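Local coordinates for protein Emp47p (form2) (Saccharomyces cerevisiae, PDB 2A6Z) that acts as a calcium-independent cargo receptor with a carbohydrate recognition domain, probably taking part in glycoprotein secretion and in the exit of Emp46p from the endoplasmic reticulum, at residues S9-P14 with Q55-K60; N24-G29 with M65-R70; S50-Q55 with S83-Q88. All blocks are in the same frame, centred on the assembly; numbering follows the deposited sequence.

Contact 1 (S9-P14 with Q55-K60)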
loop_
_atom_site.group_PDB
_atom_site.type_symbol
_atom_site.label_atom_id
_atom_site.label_comp_id
_atom_site.label_asym_id
_atom_site.label_seq_id
_atom_site.Cartn_x
_atom_site.Cartn_y
_atom_site.Cartn_z
ATOM N N SER A 9 -4.642 -3.106 -17.450
ATOM C CA SER A 9 -4.922 -1.671 -17.403
ATOM C C SER A 9 -6.024 -1.373 -16.431
ATOM O O SER A 9 -5.979 -0.301 -15.804
ATOM C CB SER A 9 -5.304 -1.329 -18.851
ATOM O OG SER A 9 -5.804 -0.033 -18.838
ATOM N N ASP A 10 -7.013 -2.243 -16.326
ATOM C CA ASP A 10 -8.157 -1.963 -15.491
ATOM C C ASP A 10 -7.800 -1.761 -14.040
ATOM O O ASP A 10 -8.518 -1.035 -13.297
ATOM C CB ASP A 10 -9.178 -3.131 -15.556
ATOM C CG ASP A 10 -9.816 -3.198 -16.947
ATOM O OD1 ASP A 10 -9.757 -2.243 -17.741
ATOM O OD2 ASP A 10 -10.369 -4.264 -17.184
ATOM N N TYR A 11 -6.693 -2.381 -13.580
ATOM C CA TYR A 11 -6.296 -2.313 -12.161
ATOM C C TYR A 11 -5.012 -1.551 -11.966
ATOM O O TYR A 11 -4.382 -1.663 -10.915
ATOM C CB TYR A 11 -6.247 -3.739 -11.581
ATOM C CG TYR A 11 -7.611 -4.372 -11.576
ATOM C CD1 TYR A 11 -8.601 -3.999 -10.712
ATOM C CD2 TYR A 11 -7.966 -5.307 -12.539
ATOM C CE1 TYR A 11 -9.845 -4.533 -10.705
ATOM C CE2 TYR A 11 -9.242 -5.881 -12.552
ATOM C CZ TYR A 11 -10.176 -5.505 -11.633
ATOM O OH TYR A 11 -11.456 -6.034 -11.649
ATOM N N SER A 12 -4.578 -0.776 -12.958
ATOM C CA SER A 12 -3.363 -0.015 -12.930
ATOM C C SER A 12 -3.631 1.485 -12.852
ATOM O O SER A 12 -4.698 1.971 -13.190
ATOM C CB SER A 12 -2.430 -0.324 -14.117
ATOM O OG SER A 12 -2.061 -1.688 -14.111
ATOM N N LEU A 13 -2.606 2.190 -12.396
ATOM C CA LEU A 13 -2.537 3.643 -12.286
ATOM C C LEU A 13 -1.344 4.067 -13.132
ATOM O O LEU A 13 -0.172 4.070 -12.647
ATOM C CB LEU A 13 -2.336 4.066 -10.831
ATOM C CG LEU A 13 -2.286 5.558 -10.591
ATOM C CD1 LEU A 13 -3.639 6.194 -10.737
ATOM C CD2 LEU A 13 -1.681 5.774 -9.183
ATOM N N PRO A 14 -1.513 4.367 -14.405
ATOM C CA PRO A 14 -0.390 4.741 -15.263
ATOM C C PRO A 14 0.357 5.939 -14.661
ATOM O O PRO A 14 -0.235 6.781 -13.991
ATOM C CB PRO A 14 -1.087 5.153 -16.559
ATOM C CG PRO A 14 -2.377 4.382 -16.593
ATOM C CD PRO A 14 -2.829 4.396 -15.122
ATOM N N GLN A 55 -13.325 -0.481 -8.777
ATOM C CA GLN A 55 -13.884 -1.824 -8.986
ATOM C C GLN A 55 -13.057 -2.834 -8.229
ATOM O O GLN A 55 -11.801 -2.745 -8.154
ATOM C CB GLN A 55 -13.930 -2.115 -10.468
ATOM C CG GLN A 55 -14.709 -1.142 -11.338
ATOM C CD GLN A 55 -16.028 -0.563 -10.921
ATOM O OE1 GLN A 55 -16.376 0.649 -10.991
ATOM N NE2 GLN A 55 -16.918 -1.417 -10.429
ATOM N N GLY A 56 -13.762 -3.858 -7.730
ATOM C CA GLY A 56 -13.039 -4.944 -7.111
ATOM C C GLY A 56 -12.309 -5.802 -8.139
ATOM O O GLY A 56 -12.675 -5.809 -9.282
ATOM N N PHE A 57 -11.309 -6.534 -7.632
ATOM C CA PHE A 57 -10.517 -7.492 -8.373
ATOM C C PHE A 57 -10.934 -8.880 -7.919
ATOM O O PHE A 57 -10.856 -9.202 -6.728
ATOM C CB PHE A 57 -9.025 -7.222 -8.118
ATOM C CG PHE A 57 -8.126 -8.379 -8.539
ATOM C CD1 PHE A 57 -7.928 -8.747 -9.846
ATOM C CD2 PHE A 57 -7.500 -9.163 -7.554
ATOM C CE1 PHE A 57 -7.103 -9.838 -10.169
ATOM C CE2 PHE A 57 -6.647 -10.206 -7.849
ATOM C CZ PHE A 57 -6.476 -10.561 -9.156
ATOM N N ASP A 58 -11.375 -9.707 -8.878
ATOM C CA ASP A 58 -11.790 -11.050 -8.569
ATOM C C ASP A 58 -10.576 -11.963 -8.578
ATOM O O ASP A 58 -9.988 -12.295 -9.617
ATOM C CB ASP A 58 -12.768 -11.500 -9.661
ATOM C CG ASP A 58 -13.402 -12.834 -9.399
ATOM O OD1 ASP A 58 -13.890 -13.364 -10.397
ATOM O OD2 ASP A 58 -13.397 -13.307 -8.239
ATOM N N LEU A 59 -10.151 -12.437 -7.377
ATOM C CA LEU A 59 -8.924 -13.219 -7.254
ATOM C C LEU A 59 -9.184 -14.663 -7.694
ATOM O O LEU A 59 -9.842 -15.443 -6.987
ATOM C CB LEU A 59 -8.401 -13.145 -5.835
ATOM C CG LEU A 59 -7.173 -14.058 -5.593
ATOM C CD1 LEU A 59 -5.963 -13.610 -6.409
ATOM C CD2 LEU A 59 -6.835 -14.104 -4.106
ATOM N N LYS A 60 -8.583 -15.067 -8.798
ATOM C CA LYS A 60 -8.687 -16.420 -9.334
ATOM C C LYS A 60 -7.334 -17.027 -9.699
ATOM O O LYS A 60 -7.251 -18.256 -9.855
ATOM C CB LYS A 60 -9.577 -16.439 -10.585
ATOM C CG LYS A 60 -11.015 -15.963 -10.321
ATOM C CD LYS A 60 -11.776 -17.006 -9.516
ATOM C CE LYS A 60 -13.227 -16.616 -9.397
ATOM N NZ LYS A 60 -13.835 -17.160 -8.168
HETATM O O HOH W 1 -11.447 -8.879 -11.695
#
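Y11 and F57 are the residues whose backbones come nearest, CA to CA 7.7 Å apart, where the loop of S9-P14 passes the end of strand 48-58 in this legume-lectin-like beta sandwich. That spacing is bridged by the tyrosine ring. Y11 sets CG opposite its own carbonyl carbon (chi1 -64°), which turns the ring toward F57. One face of it takes F57 CB, 3.8 Å from Y11 CE1, in a CH-pi contact near the rim. The F57 ring presents its edge to the face of Y11 in a T-shaped pair, centroids 5.6 Å apart and planes at 77°. The carbonyl O of Q55 lies in the plane of the Y11 ring, off its edge by CE1. The F57 ring also makes edge-to-face pairs with F218 and F63, so Y11 joins a group of aromatic rings gathered round F57. The phenol is held at its polar end as well. Y11 OH donates to G56 O at 2.7 Å, approaching 23° off the carbonyl plane. A water completes the link: it gives a hydrogen bond to Y11 OH at 2.8 Å and receives one from D58 N at 2.9 Å.

Contact 2 (N24-G29 with M65-R70)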
loop_
_atom_site.group_PDB
_atom_site.type_symbol
_atom_site.label_atom_id
_atom_site.label_comp_id
_atom_site.label_asym_id
_atom_site.label_seq_id
_atom_site.Cartn_x
_atom_site.Cartn_y
_atom_site.Cartn_z
ATOM N N ASN A 24 -9.975 7.561 -14.250
ATOM C CA ASN A 24 -11.361 7.294 -13.915
ATOM C C ASN A 24 -11.585 5.981 -13.199
ATOM O O ASN A 24 -12.624 5.806 -12.603
ATOM C CB ASN A 24 -12.202 7.351 -15.213
ATOM C CG ASN A 24 -13.310 6.319 -15.257
ATOM O OD1 ASN A 24 -14.477 6.633 -14.940
ATOM N ND2 ASN A 24 -13.020 5.074 -15.660
ATOM N N ASN A 25 -10.599 5.056 -13.230
ATOM C CA ASN A 25 -10.751 3.801 -12.515
ATOM C C ASN A 25 -10.314 3.899 -11.034
ATOM O O ASN A 25 -10.448 2.889 -10.337
ATOM C CB ASN A 25 -9.989 2.685 -13.238
ATOM C CG ASN A 25 -8.514 2.874 -13.495
ATOM O OD1 ASN A 25 -8.045 4.019 -13.747
ATOM N ND2 ASN A 25 -7.758 1.774 -13.441
ATOM N N TRP A 26 -9.890 5.062 -10.599
ATOM C CA TRP A 26 -9.447 5.281 -9.209
ATOM C C TRP A 26 -10.259 6.366 -8.555
ATOM O O TRP A 26 -10.797 7.296 -9.207
ATOM C CB TRP A 26 -7.974 5.744 -9.171
ATOM C CG TRP A 26 -7.031 4.637 -9.564
ATOM C CD1 TRP A 26 -6.699 4.266 -10.845
ATOM C CD2 TRP A 26 -6.307 3.744 -8.701
ATOM N NE1 TRP A 26 -5.815 3.199 -10.833
ATOM C CE2 TRP A 26 -5.551 2.860 -9.519
ATOM C CE3 TRP A 26 -6.223 3.612 -7.325
ATOM C CZ2 TRP A 26 -4.735 1.876 -8.980
ATOM C CZ3 TRP A 26 -5.407 2.632 -6.773
ATOM C CH2 TRP A 26 -4.672 1.761 -7.599
ATOM N N GLN A 27 -10.319 6.304 -7.201
ATOM C CA GLN A 27 -11.030 7.304 -6.416
ATOM C C GLN A 27 -10.118 7.786 -5.289
ATOM O O GLN A 27 -9.645 6.998 -4.469
ATOM C CB GLN A 27 -12.322 6.672 -5.853
ATOM C CG GLN A 27 -13.140 7.688 -4.987
ATOM C CD GLN A 27 -13.620 8.809 -5.850
ATOM O OE1 GLN A 27 -14.336 8.543 -6.808
ATOM N NE2 GLN A 27 -13.208 10.024 -5.497
ATOM N N THR A 28 -9.877 9.084 -5.208
ATOM C CA THR A 28 -9.220 9.695 -4.067
ATOM C C THR A 28 -10.207 9.894 -2.940
ATOM O O THR A 28 -11.424 10.050 -3.157
ATOM C CB THR A 28 -8.572 11.037 -4.418
ATOM O OG1 THR A 28 -9.567 11.883 -5.072
ATOM C CG2 THR A 28 -7.398 10.931 -5.366
ATOM N N GLY A 29 -9.679 9.927 -1.714
ATOM C CA GLY A 29 -10.507 10.175 -0.546
ATOM C C GLY A 29 -9.759 11.084 0.417
ATOM O O GLY A 29 -8.528 11.227 0.387
ATOM N N MET A 65 1.358 -6.701 -7.988
ATOM C CA MET A 65 1.070 -5.296 -7.782
ATOM C C MET A 65 2.389 -4.568 -7.554
ATOM O O MET A 65 3.125 -4.934 -6.617
ATOM C CB MET A 65 0.188 -5.104 -6.590
ATOM C CG MET A 65 -1.176 -5.715 -6.451
ATOM S SD MET A 65 -2.168 -5.695 -4.928
ATOM C CE MET A 65 -1.028 -6.514 -3.807
ATOM N N GLU A 66 2.687 -3.526 -8.337
ATOM C CA GLU A 66 3.894 -2.724 -8.156
ATOM C C GLU A 66 3.488 -1.310 -7.846
ATOM O O GLU A 66 2.864 -0.625 -8.688
ATOM C CB GLU A 66 4.760 -2.751 -9.408
ATOM C CG GLU A 66 5.297 -4.104 -9.769
ATOM C CD GLU A 66 6.118 -4.233 -10.989
ATOM O OE1 GLU A 66 6.298 -3.216 -11.709
ATOM O OE2 GLU A 66 6.620 -5.339 -11.262
ATOM N N TRP A 67 3.865 -0.828 -6.673
ATOM C CA TRP A 67 3.585 0.573 -6.243
ATOM C C TRP A 67 4.861 1.360 -6.287
ATOM O O TRP A 67 5.872 0.953 -5.700
ATOM C CB TRP A 67 3.053 0.542 -4.808
ATOM C CG TRP A 67 1.671 0.081 -4.604
ATOM C CD1 TRP A 67 1.240 -1.137 -4.193
ATOM C CD2 TRP A 67 0.461 0.873 -4.786
ATOM N NE1 TRP A 67 -0.143 -1.169 -4.115
ATOM C CE2 TRP A 67 -0.624 0.058 -4.457
ATOM C CE3 TRP A 67 0.266 2.218 -5.178
ATOM C CZ2 TRP A 67 -1.956 0.527 -4.513
ATOM C CZ3 TRP A 67 -1.072 2.644 -5.228
ATOM C CH2 TRP A 67 -2.125 1.805 -4.908
ATOM N N THR A 68 4.796 2.540 -6.909
ATOM C CA THR A 68 5.928 3.454 -6.951
ATOM C C THR A 68 5.532 4.699 -6.098
ATOM O O THR A 68 4.574 5.395 -6.450
ATOM C CB THR A 68 6.236 3.869 -8.398
ATOM O OG1 THR A 68 6.519 2.718 -9.180
ATOM C CG2 THR A 68 7.461 4.765 -8.436
ATOM N N PHE A 69 6.272 4.910 -5.013
ATOM C CA PHE A 69 5.859 5.933 -4.024
ATOM C C PHE A 69 7.084 6.604 -3.458
ATOM O O PHE A 69 8.206 6.091 -3.554
ATOM C CB PHE A 69 4.982 5.355 -2.918
ATOM C CG PHE A 69 5.813 4.722 -1.800
ATOM C CD1 PHE A 69 6.004 5.401 -0.593
ATOM C CD2 PHE A 69 6.430 3.480 -1.964
ATOM C CE1 PHE A 69 6.792 4.879 0.401
ATOM C CE2 PHE A 69 7.206 2.958 -0.959
ATOM C CZ PHE A 69 7.394 3.635 0.236
ATOM N N ARG A 70 6.875 7.718 -2.773
ATOM C CA ARG A 70 7.968 8.323 -2.030
ATOM C C ARG A 70 7.382 9.041 -0.804
ATOM O O ARG A 70 6.192 9.271 -0.691
ATOM C CB ARG A 70 8.812 9.303 -2.867
ATOM C CG ARG A 70 8.039 10.578 -3.271
ATOM C CD ARG A 70 8.950 11.440 -4.134
ATOM N NE ARG A 70 8.214 12.705 -4.396
ATOM C CZ ARG A 70 8.723 13.688 -5.083
ATOM N NH1 ARG A 70 9.930 13.594 -5.597
ATOM N NH2 ARG A 70 7.990 14.790 -5.247
#
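W26 and W67 reach for each other from opposite directions and meet at the far corners of their six-membered rings. The closest pair is W26 CH2 with W67 CH2, 3.7 Å apart; W26 CZ3 follows at 3.9 Å from the same W67 CH2. The two ring planes stand steeply to one another, at 76°, with the six-membered centroids 5.9 Å apart, and each ring meets the other obliquely. It takes two full indoles to make the touch, since the CA atoms of W26 and W67 are 14.2 Å apart. W26 leaves its strand pointing at the other segment. W67 starts off to one side, and only the outer part of its indole comes close; with CG beside the backbone N (chi1 -74°), the ring is carried across to W26. Only ring carbons meet, so the touch is apolar; the W26 indole N-H is hydrogen-bonded to the carbonyl O of S12. This is sandwich-core packing: strand 26-30 is an outermost strand of one antiparallel sheet, strand 63-72 an inner strand of the other. M216 of strand 210-220, next to 63-72, touches both tryptophans. L51 and L53 of neighbouring strand 48-58 touch W26, while W67 also meets the F84 ring on strand 81-88.

Contact 3 (S50-Q55 with S83-Q88)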
loop_
_atom_site.group_PDB
_atom_site.type_symbol
_atom_site.label_atom_id
_atom_site.label_comp_id
_atom_site.label_asym_id
_atom_site.label_seq_id
_atom_site.Cartn_x
_atom_site.Cartn_y
_atom_site.Cartn_z
ATOM N N SER A 50 -6.475 8.883 0.843
ATOM C CA SER A 50 -6.662 7.534 0.334
ATOM C C SER A 50 -6.765 7.541 -1.178
ATOM O O SER A 50 -7.161 8.531 -1.800
ATOM C CB SER A 50 -7.873 6.845 0.954
ATOM O OG SER A 50 -9.046 7.548 0.607
ATOM N N LEU A 51 -6.461 6.394 -1.752
ATOM C CA LEU A 51 -6.485 6.216 -3.211
ATOM C C LEU A 51 -6.823 4.753 -3.469
ATOM O O LEU A 51 -5.971 3.889 -3.152
ATOM C CB LEU A 51 -5.165 6.615 -3.794
ATOM C CG LEU A 51 -4.989 6.361 -5.307
ATOM C CD1 LEU A 51 -5.960 7.202 -6.123
ATOM C CD2 LEU A 51 -3.547 6.606 -5.708
ATOM N N TRP A 52 -8.016 4.435 -3.954
ATOM C CA TRP A 52 -8.468 3.088 -4.140
ATOM C C TRP A 52 -9.014 2.885 -5.539
ATOM O O TRP A 52 -9.625 3.792 -6.131
ATOM C CB TRP A 52 -9.589 2.753 -3.197
ATOM C CG TRP A 52 -9.274 2.690 -1.717
ATOM C CD1 TRP A 52 -9.287 3.738 -0.836
ATOM C CD2 TRP A 52 -8.926 1.513 -0.951
ATOM N NE1 TRP A 52 -8.953 3.286 0.441
ATOM C CE2 TRP A 52 -8.745 1.933 0.393
ATOM C CE3 TRP A 52 -8.787 0.141 -1.287
ATOM C CZ2 TRP A 52 -8.401 1.033 1.396
ATOM C CZ3 TRP A 52 -8.443 -0.743 -0.263
ATOM C CH2 TRP A 52 -8.254 -0.283 1.054
ATOM N N LEU A 53 -8.899 1.667 -6.051
ATOM C CA LEU A 53 -9.584 1.297 -7.291
ATOM C C LEU A 53 -11.095 1.296 -7.045
ATOM O O LEU A 53 -11.584 0.816 -6.023
ATOM C CB LEU A 53 -9.090 -0.070 -7.790
ATOM C CG LEU A 53 -7.743 0.093 -8.538
ATOM C CD1 LEU A 53 -6.877 -1.149 -8.424
ATOM C CD2 LEU A 53 -7.980 0.447 -10.001
ATOM N N LYS A 54 -11.833 1.834 -8.060
ATOM C CA LYS A 54 -13.290 1.817 -7.948
ATOM C C LYS A 54 -13.944 0.453 -8.066
ATOM O O LYS A 54 -15.044 0.252 -7.515
ATOM C CB LYS A 54 -13.862 2.731 -9.049
ATOM C CG LYS A 54 -13.630 4.190 -8.775
ATOM C CD LYS A 54 -14.279 4.999 -9.890
ATOM C CE LYS A 54 -13.984 6.482 -9.850
ATOM N NZ LYS A 54 -14.630 7.111 -11.081
ATOM N N GLN A 55 -13.325 -0.481 -8.777
ATOM C CA GLN A 55 -13.884 -1.824 -8.986
ATOM C C GLN A 55 -13.057 -2.834 -8.229
ATOM O O GLN A 55 -11.801 -2.745 -8.154
ATOM C CB GLN A 55 -13.930 -2.115 -10.468
ATOM C CG GLN A 55 -14.709 -1.142 -11.338
ATOM C CD GLN A 55 -16.028 -0.563 -10.921
ATOM O OE1 GLN A 55 -16.376 0.649 -10.991
ATOM N NE2 GLN A 55 -16.918 -1.417 -10.429
ATOM N N SER A 83 0.123 2.789 4.092
ATOM C CA SER A 83 -0.343 1.391 4.029
ATOM C C SER A 83 -0.870 1.074 2.643
ATOM O O SER A 83 -1.626 1.834 2.021
ATOM C CB SER A 83 -1.486 1.204 5.003
ATOM O OG SER A 83 -1.036 1.106 6.345
ATOM N N PHE A 84 -0.474 -0.110 2.164
ATOM C CA PHE A 84 -0.895 -0.665 0.876
ATOM C C PHE A 84 -1.768 -1.873 1.162
ATOM O O PHE A 84 -1.383 -2.726 1.951
ATOM C CB PHE A 84 0.319 -1.062 0.018
ATOM C CG PHE A 84 1.296 0.065 -0.177
ATOM C CD1 PHE A 84 1.218 0.890 -1.281
ATOM C CD2 PHE A 84 2.331 0.298 0.743
ATOM C CE1 PHE A 84 2.105 1.926 -1.474
ATOM C CE2 PHE A 84 3.195 1.356 0.593
ATOM C CZ PHE A 84 3.084 2.164 -0.546
ATOM N N TRP A 85 -2.944 -1.912 0.537
ATOM C CA TRP A 85 -3.981 -2.844 0.949
ATOM C C TRP A 85 -4.361 -3.832 -0.162
ATOM O O TRP A 85 -4.402 -3.445 -1.340
ATOM C CB TRP A 85 -5.251 -2.073 1.318
ATOM C CG TRP A 85 -5.050 -1.057 2.407
ATOM C CD1 TRP A 85 -4.731 0.268 2.230
ATOM C CD2 TRP A 85 -5.157 -1.278 3.824
ATOM N NE1 TRP A 85 -4.635 0.903 3.473
ATOM C CE2 TRP A 85 -4.904 -0.024 4.440
ATOM C CE3 TRP A 85 -5.462 -2.394 4.623
ATOM C CZ2 TRP A 85 -4.937 0.147 5.845
ATOM C CZ3 TRP A 85 -5.501 -2.210 5.991
ATOM C CH2 TRP A 85 -5.239 -0.960 6.596
ATOM N N PHE A 86 -4.696 -5.025 0.248
ATOM C CA PHE A 86 -5.286 -6.049 -0.614
ATOM C C PHE A 86 -6.308 -6.797 0.266
ATOM O O PHE A 86 -5.927 -7.685 1.002
ATOM C CB PHE A 86 -4.174 -6.951 -1.166
ATOM C CG PHE A 86 -4.705 -8.092 -2.042
ATOM C CD1 PHE A 86 -5.131 -7.783 -3.337
ATOM C CD2 PHE A 86 -4.772 -9.415 -1.599
ATOM C CE1 PHE A 86 -5.619 -8.779 -4.190
ATOM C CE2 PHE A 86 -5.231 -10.388 -2.435
ATOM C CZ PHE A 86 -5.642 -10.076 -3.742
ATOM N N VAL A 87 -7.559 -6.341 0.213
ATOM C CA VAL A 87 -8.515 -6.740 1.256
ATOM C C VAL A 87 -9.911 -7.062 0.650
ATOM O O VAL A 87 -10.355 -6.380 -0.276
ATOM C CB VAL A 87 -8.680 -5.665 2.365
ATOM C CG1 VAL A 87 -7.320 -5.391 3.051
ATOM C CG2 VAL A 87 -9.233 -4.356 1.847
ATOM N N GLN A 88 -10.560 -8.056 1.209
ATOM C CA GLN A 88 -11.884 -8.444 0.663
ATOM C C GLN A 88 -12.952 -7.511 1.182
ATOM O O GLN A 88 -13.105 -7.328 2.379
ATOM C CB GLN A 88 -12.232 -9.851 1.120
ATOM C CG GLN A 88 -11.410 -10.977 0.665
ATOM C CD GLN A 88 -11.863 -12.261 1.379
ATOM O OE1 GLN A 88 -13.027 -12.660 1.259
ATOM N NE2 GLN A 88 -10.926 -12.850 2.119
#
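Strands 48-58 and 81-88 belong to the same antiparallel sheet of the lectin beta sandwich, with strand 192-200 running between them, so this contact is made by side chains reaching over a middle strand. The CA atoms of W52 and W85 lie 9.0 Å apart, about what two strand spacings require, and W52 does most of the bridging. Its indole extends across until the CH2 corner sits 3.5 Å from W85 CB and 3.6 Å from W85 CG. CZ2 of W52 lies over one face of the W85 ring, 3.8 Å from CD1. The planes are 26° from parallel but strongly offset, with the centroids of the W52 six-membered ring and the W85 five-membered ring 5.0 Å apart, so little of one ring lies over the other and the corner of W52 does the work. W85 points its CB toward W52 and has CG opposite its carbonyl carbon (chi1 -58°), which turns a face of the indole to the incoming corner. Its NE1 is taken up by T198 OG1 on the intervening strand, a residue that W52 also touches; Y105 meets W85 edge-to-face and I92 packs on W52, so loops help bury the pair. F84 and F86 alternate with W85 and point the other way, into the sandwich, where F84 meets W67 and F69. V87, on the W85 side, adds a looser apolar touch: its CG2 methyl is 4.3 Å from CZ3 of W52.

In the fold
Contacts 2 and 3 are buried, contact 1 only partly so, and their chemistry follows. At the end of strand 48-58, contact 1 combines ring packing with a hydroxyl hydrogen bond and a water, while the other two are apolar, tryptophan against tryptophan, with V87 added in contact 3. Contact 2 spans the two sheets; contact 3 stays within one, on the face turned from the other sheet. Strand 48-58 serves both contacts 1 and 3, and it is paired with strand 26-30 of contact 2 through backbone hydrogen bonds such as Q27 N to W52 O. The loop of contact 1 joins in too, D10 O and S12 O accepting from N25 ND2; on its strand side, F57 packs against F86 of strand 81-88.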